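PDB 2EJQ: metallopeptidase family protein from Thermus thermophilus, which is of unestablished function but belongs to a metal-binding, zincin-like family and is probably a metallopeptidase. Local coordinates for residues V43-L46 and G47-L50; G82-W85 and E86-V89. The protein carries 1 engineered substitution. All blocks are in the same frame, centred on the assembly; numbering follows the deposited sequence.

The two contacts are local arrangements in different settings. Contact 1 is partly buried at the start of edge strand 47-50, where a salt bridge between Arg-45 and Glu-48 reaches over the backbone as the loop becomes strand. Contact 2, farther from the centre of the chain, lies at the surface and starts helix 85-105 with an aspartate cap, backbone bonds and ordered water. Charge pairing marks the first, capping and aromatic packing the second. Their centres are about 15 Å apart, yet they meet where Leu-46 CD1 packs on Glu-88 OE1 at 3.8 Å, so the residue leading into the strand touches the first turn of the helix.

Contact 1 of 2, residues V43-L46 and G47-L50; sequences VWRL and GEYL
Arg-45 and Glu-48, three positions apart, meet beside the backbone of Gly-47 where the loop turns into a strand. The arginine chain runs out straight, CG trans to the backbone nitrogen, and bends only at its third torsion (chi3 -73°), which carries the guanidinium over to the carboxylate. Glu-48 CG sits between its backbone nitrogen and carbonyl carbon (chi1 71°), and the chain beyond is extended. The two flat groups stand almost perpendicular, 89° apart. Arg-45 NH1 lies 3.3 Å from Glu-48 OE1 in a salt bridge, while OE2 sits at the guanidinium edge and takes a weak hydrogen bond, with 3.5 Å between Arg-45 NH1 and Glu-48 OE2. With the planes crossed like this, a single NH1 serves both oxygens, without the paired bonds of a coplanar ion pair. Each end has a stronger partner elsewhere: NH2 of Arg-45 makes a salt bridge to Glu-37, and OE2 of Glu-48 accepts from Tyr-71 and pairs with Lys-35. Lower down, the arginine's aliphatic part lies against the backbone, its CG 3.1 Å from Gly-47 O. An alanine in place of Arg-45 would probably cost Glu-37 and Glu-48 this shared positive partner and leave the Gly-47 carbonyl less covered. Leu-46 turns its side chain to helices 72-78 and 85-105, touching Phe-75 and Thr-92. Strand 47-50, at the border of the mixed sheet, pairs antiparallel with 67-71, with backbone bonds joining Leu-46 to Tyr-71 and Glu-48 to Ala-69; an antiparallel edge strand beside the helix bearing an HExxH sequence is consistent with a zincin-like fold.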
loop_
_atom_site.group_PDB
_atom_site.type_symbol
_atom_site.label_atom_id
_atom_site.label_comp_id
_atom_site.label_asym_id
_atom_site.label_seq_id
_atom_site.Cartn_x
_atom_site.Cartn_y
_atom_site.Cartn_z
ATOM N N VAL A 43 3.460 -11.933 -12.687
ATOM C CA VAL A 43 3.679 -11.304 -11.388
ATOM C C VAL A 43 2.705 -10.161 -11.146
ATOM O O VAL A 43 2.515 -9.292 -11.999
ATOM C CB VAL A 43 5.133 -10.768 -11.272
ATOM C CG1 VAL A 43 5.311 -9.984 -9.979
ATOM C CG2 VAL A 43 6.117 -11.926 -11.320
ATOM N N TRP A 44 2.089 -10.172 -9.973
ATOM C CA TRP A 44 1.126 -9.146 -9.614
ATOM C C TRP A 44 1.615 -8.302 -8.459
ATOM O O TRP A 44 2.251 -8.807 -7.538
ATOM C CB TRP A 44 -0.205 -9.786 -9.232
ATOM C CG TRP A 44 -0.765 -10.617 -10.319
ATOM C CD1 TRP A 44 -0.527 -11.940 -10.553
ATOM C CD2 TRP A 44 -1.632 -10.171 -11.365
ATOM N NE1 TRP A 44 -1.195 -12.346 -11.682
ATOM C CE2 TRP A 44 -1.882 -11.280 -12.199
ATOM C CE3 TRP A 44 -2.222 -8.940 -11.675
ATOM C CZ2 TRP A 44 -2.695 -11.196 -13.329
ATOM C CZ3 TRP A 44 -3.033 -8.856 -12.799
ATOM C CH2 TRP A 44 -3.263 -9.981 -13.612
ATOM N N ARG A 45 1.316 -7.009 -8.519
ATOM C CA ARG A 45 1.693 -6.087 -7.460
ATOM C C ARG A 45 0.575 -6.079 -6.414
ATOM O O ARG A 45 -0.540 -5.658 -6.711
ATOM C CB ARG A 45 1.868 -4.680 -8.034
ATOM C CG ARG A 45 2.340 -3.665 -7.009
ATOM C CD ARG A 45 2.636 -2.315 -7.647
ATOM N NE ARG A 45 3.860 -2.322 -8.444
ATOM C CZ ARG A 45 4.285 -1.282 -9.154
ATOM N NH1 ARG A 45 3.579 -0.156 -9.166
ATOM N NH2 ARG A 45 5.410 -1.361 -9.848
ATOM N N LEU A 46 0.866 -6.554 -5.203
ATOM C CA LEU A 46 -0.137 -6.572 -4.131
ATOM C C LEU A 46 -0.420 -5.173 -3.551
ATOM O O LEU A 46 -1.519 -4.899 -3.068
ATOM C CB LEU A 46 0.306 -7.512 -3.000
ATOM C CG LEU A 46 0.602 -8.963 -3.394
ATOM C CD1 LEU A 46 0.918 -9.798 -2.147
ATOM C CD2 LEU A 46 -0.592 -9.543 -4.147
ATOM N N GLY A 47 0.581 -4.302 -3.594
ATOM C CA GLY A 47 0.416 -2.952 -3.083
ATOM C C GLY A 47 1.556 -2.033 -3.496
ATOM O O GLY A 47 2.495 -2.452 -4.171
ATOM N N GLU A 48 1.469 -0.766 -3.112
ATOM C CA GLU A 48 2.525 0.177 -3.431
ATOM C C GLU A 48 2.374 1.467 -2.647
ATOM O O GLU A 48 1.317 1.762 -2.084
ATOM C CB GLU A 48 2.567 0.481 -4.940
ATOM C CG GLU A 48 1.413 1.312 -5.461
ATOM C CD GLU A 48 1.504 1.585 -6.964
ATOM O OE1 GLU A 48 2.394 2.343 -7.403
ATOM O OE2 GLU A 48 0.681 1.035 -7.716
ATOM N N TYR A 49 3.456 2.228 -2.607
ATOM C CA TYR A 49 3.470 3.493 -1.907
ATOM C C TYR A 49 3.229 4.586 -2.935
ATOM O O TYR A 49 3.873 4.616 -3.984
ATOM C CB TYR A 49 4.820 3.696 -1.236
ATOM C CG TYR A 49 4.930 4.992 -0.460
ATOM C CD1 TYR A 49 4.118 5.232 0.651
ATOM C CD2 TYR A 49 5.858 5.968 -0.821
ATOM C CE1 TYR A 49 4.230 6.405 1.383
ATOM C CE2 TYR A 49 5.978 7.146 -0.091
ATOM C CZ TYR A 49 5.162 7.356 1.010
ATOM O OH TYR A 49 5.295 8.510 1.743
ATOM N N LEU A 50 2.288 5.475 -2.646
ATOM C CA LEU A 50 1.983 6.570 -3.560
ATOM C C LEU A 50 2.751 7.811 -3.071
ATOM O O LEU A 50 2.391 8.448 -2.076
ATOM C CB LEU A 50 0.471 6.800 -3.579
ATOM C CG LEU A 50 -0.387 5.544 -3.816
ATOM C CD1 LEU A 50 -1.848 5.958 -3.830
ATOM C CD2 LEU A 50 -0.020 4.848 -5.142
#

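Contact 2 of 2, residues G82-W85 and E86-V89; sequences GFDW and EAEV
Asp-84 swings its carboxylate trans to the backbone nitrogen (chi1 -164°), which brings OD1 back over the start of the helix, while Glu-88 folds at its second torsion (chi2 -80°) and brings its CG against the ring of Phe-83. The aspartate OD1 accepts from Ala-87 N at 3.0 Å, a nearly straight bond that meets the oxygen from above the carboxylate plane. The same carboxylate covers the alanine methyl, with Asp-84 CG 3.2 Å from Ala-87 CB. This is the N-cap of helix 85-105: the side chain supplies an acceptor to an amide of the first turn, and its negative charge probably suits the positive end of the helix. Behind the cap the regular bonds begin, Glu-88 N to Asp-84 O at 2.9 Å and Val-89 N to Trp-85 O at 3.0 Å. One water donates to Asp-84 OD1 and accepts from Glu-86 N; another joins Asp-84 N to Glu-88 OE2. Phe-83 and Glu-88 flank the cap in the positions of a hydrophobic staple, although here the helix contributes the carbon chain of a glutamate, its CG 3.3 Å from Phe-83 CZ. The two side chains cross at about a right angle, yet ring and carboxylate planes are only 16° apart. The phenylalanine ring also points edge-on at the indole of Trp-85, with Phe-83 CD2 3.5 Å above that plane. Both aromatics pack on Phe-75 of helix 72-78 and lie near Ala-79 and Leu-76, magnesium-binding residues in a structure of this protein, though no ion is bound to this chain. Val-89 faces helix 3-16, and Glu-86 extends to a salt bridge with Arg-12.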
loop_
_atom_site.group_PDB
_atom_site.type_symbol
_atom_site.label_atom_id
_atom_site.label_comp_id
_atom_site.label_asym_id
_atom_site.label_seq_id
_atom_site.Cartn_x
_atom_site.Cartn_y
_atom_site.Cartn_z
ATOM N N GLY A 82 -4.786 -22.616 0.793
ATOM C CA GLY A 82 -4.070 -22.242 2.004
ATOM C C GLY A 82 -3.537 -20.819 2.068
ATOM O O GLY A 82 -2.740 -20.502 2.944
ATOM N N PHE A 83 -3.984 -19.957 1.154
ATOM C CA PHE A 83 -3.522 -18.562 1.115
ATOM C C PHE A 83 -3.710 -17.877 2.468
ATOM O O PHE A 83 -4.827 -17.779 2.957
ATOM C CB PHE A 83 -4.290 -17.784 0.039
ATOM C CG PHE A 83 -3.748 -16.412 -0.229
ATOM C CD1 PHE A 83 -2.498 -16.243 -0.825
ATOM C CD2 PHE A 83 -4.483 -15.285 0.113
ATOM C CE1 PHE A 83 -1.986 -14.967 -1.078
ATOM C CE2 PHE A 83 -3.984 -14.008 -0.134
ATOM C CZ PHE A 83 -2.732 -13.850 -0.731
ATOM N N ASP A 84 -2.621 -17.417 3.079
ATOM C CA ASP A 84 -2.726 -16.754 4.381
ATOM C C ASP A 84 -3.031 -15.276 4.170
ATOM O O ASP A 84 -2.115 -14.462 4.017
ATOM C CB ASP A 84 -1.416 -16.883 5.147
ATOM C CG ASP A 84 -1.581 -16.578 6.616
ATOM O OD1 ASP A 84 -2.484 -15.777 6.970
ATOM O OD2 ASP A 84 -0.802 -17.145 7.413
ATOM N N TRP A 85 -4.315 -14.930 4.166
ATOM C CA TRP A 85 -4.733 -13.550 3.941
ATOM C C TRP A 85 -4.103 -12.564 4.909
ATOM O O TRP A 85 -3.589 -11.520 4.498
ATOM C CB TRP A 85 -6.258 -13.429 4.024
ATOM C CG TRP A 85 -6.982 -13.986 2.821
ATOM C CD1 TRP A 85 -7.557 -15.226 2.699
ATOM C CD2 TRP A 85 -7.180 -13.327 1.562
ATOM N NE1 TRP A 85 -8.098 -15.376 1.440
ATOM C CE2 TRP A 85 -7.881 -14.227 0.722
ATOM C CE3 TRP A 85 -6.829 -12.063 1.060
ATOM C CZ2 TRP A 85 -8.239 -13.902 -0.594
ATOM C CZ3 TRP A 85 -7.185 -11.740 -0.254
ATOM C CH2 TRP A 85 -7.883 -12.659 -1.063
ATOM N N GLU A 86 -4.154 -12.899 6.193
ATOM C CA GLU A 86 -3.609 -12.041 7.226
ATOM C C GLU A 86 -2.104 -11.849 7.075
ATOM O O GLU A 86 -1.598 -10.727 7.173
ATOM C CB GLU A 86 -3.917 -12.615 8.603
ATOM C CG GLU A 86 -3.302 -11.802 9.737
ATOM C CD GLU A 86 -3.416 -12.492 11.080
ATOM O OE1 GLU A 86 -4.447 -12.307 11.758
ATOM O OE2 GLU A 86 -2.473 -13.229 11.445
ATOM N N ALA A 87 -1.392 -12.940 6.825
ATOM C CA ALA A 87 0.052 -12.866 6.676
ATOM C C ALA A 87 0.435 -12.039 5.456
ATOM O O ALA A 87 1.375 -11.251 5.515
ATOM C CB ALA A 87 0.636 -14.256 6.566
ATOM N N GLU A 88 -0.294 -12.215 4.356
ATOM C CA GLU A 88 -0.011 -11.484 3.123
ATOM C C GLU A 88 -0.317 -9.973 3.212
ATOM O O GLU A 88 0.450 -9.158 2.717
ATOM C CB GLU A 88 -0.783 -12.112 1.962
ATOM C CG GLU A 88 -0.422 -13.571 1.674
ATOM C CD GLU A 88 0.864 -13.721 0.871
ATOM O OE1 GLU A 88 1.304 -12.728 0.257
ATOM O OE2 GLU A 88 1.425 -14.838 0.834
ATOM N N VAL A 89 -1.429 -9.604 3.836
ATOM C CA VAL A 89 -1.783 -8.198 3.991
ATOM C C VAL A 89 -0.776 -7.518 4.940
ATOM O O VAL A 89 -0.279 -6.416 4.676
ATOM C CB VAL A 89 -3.205 -8.043 4.583
ATOM C CG1 VAL A 89 -3.453 -6.601 4.961
ATOM C CG2 VAL A 89 -4.245 -8.494 3.569
HETATM O O HOH W 1 0.057 -17.324 1.712
HETATM O O HOH W 2 -5.645 -15.174 7.215
#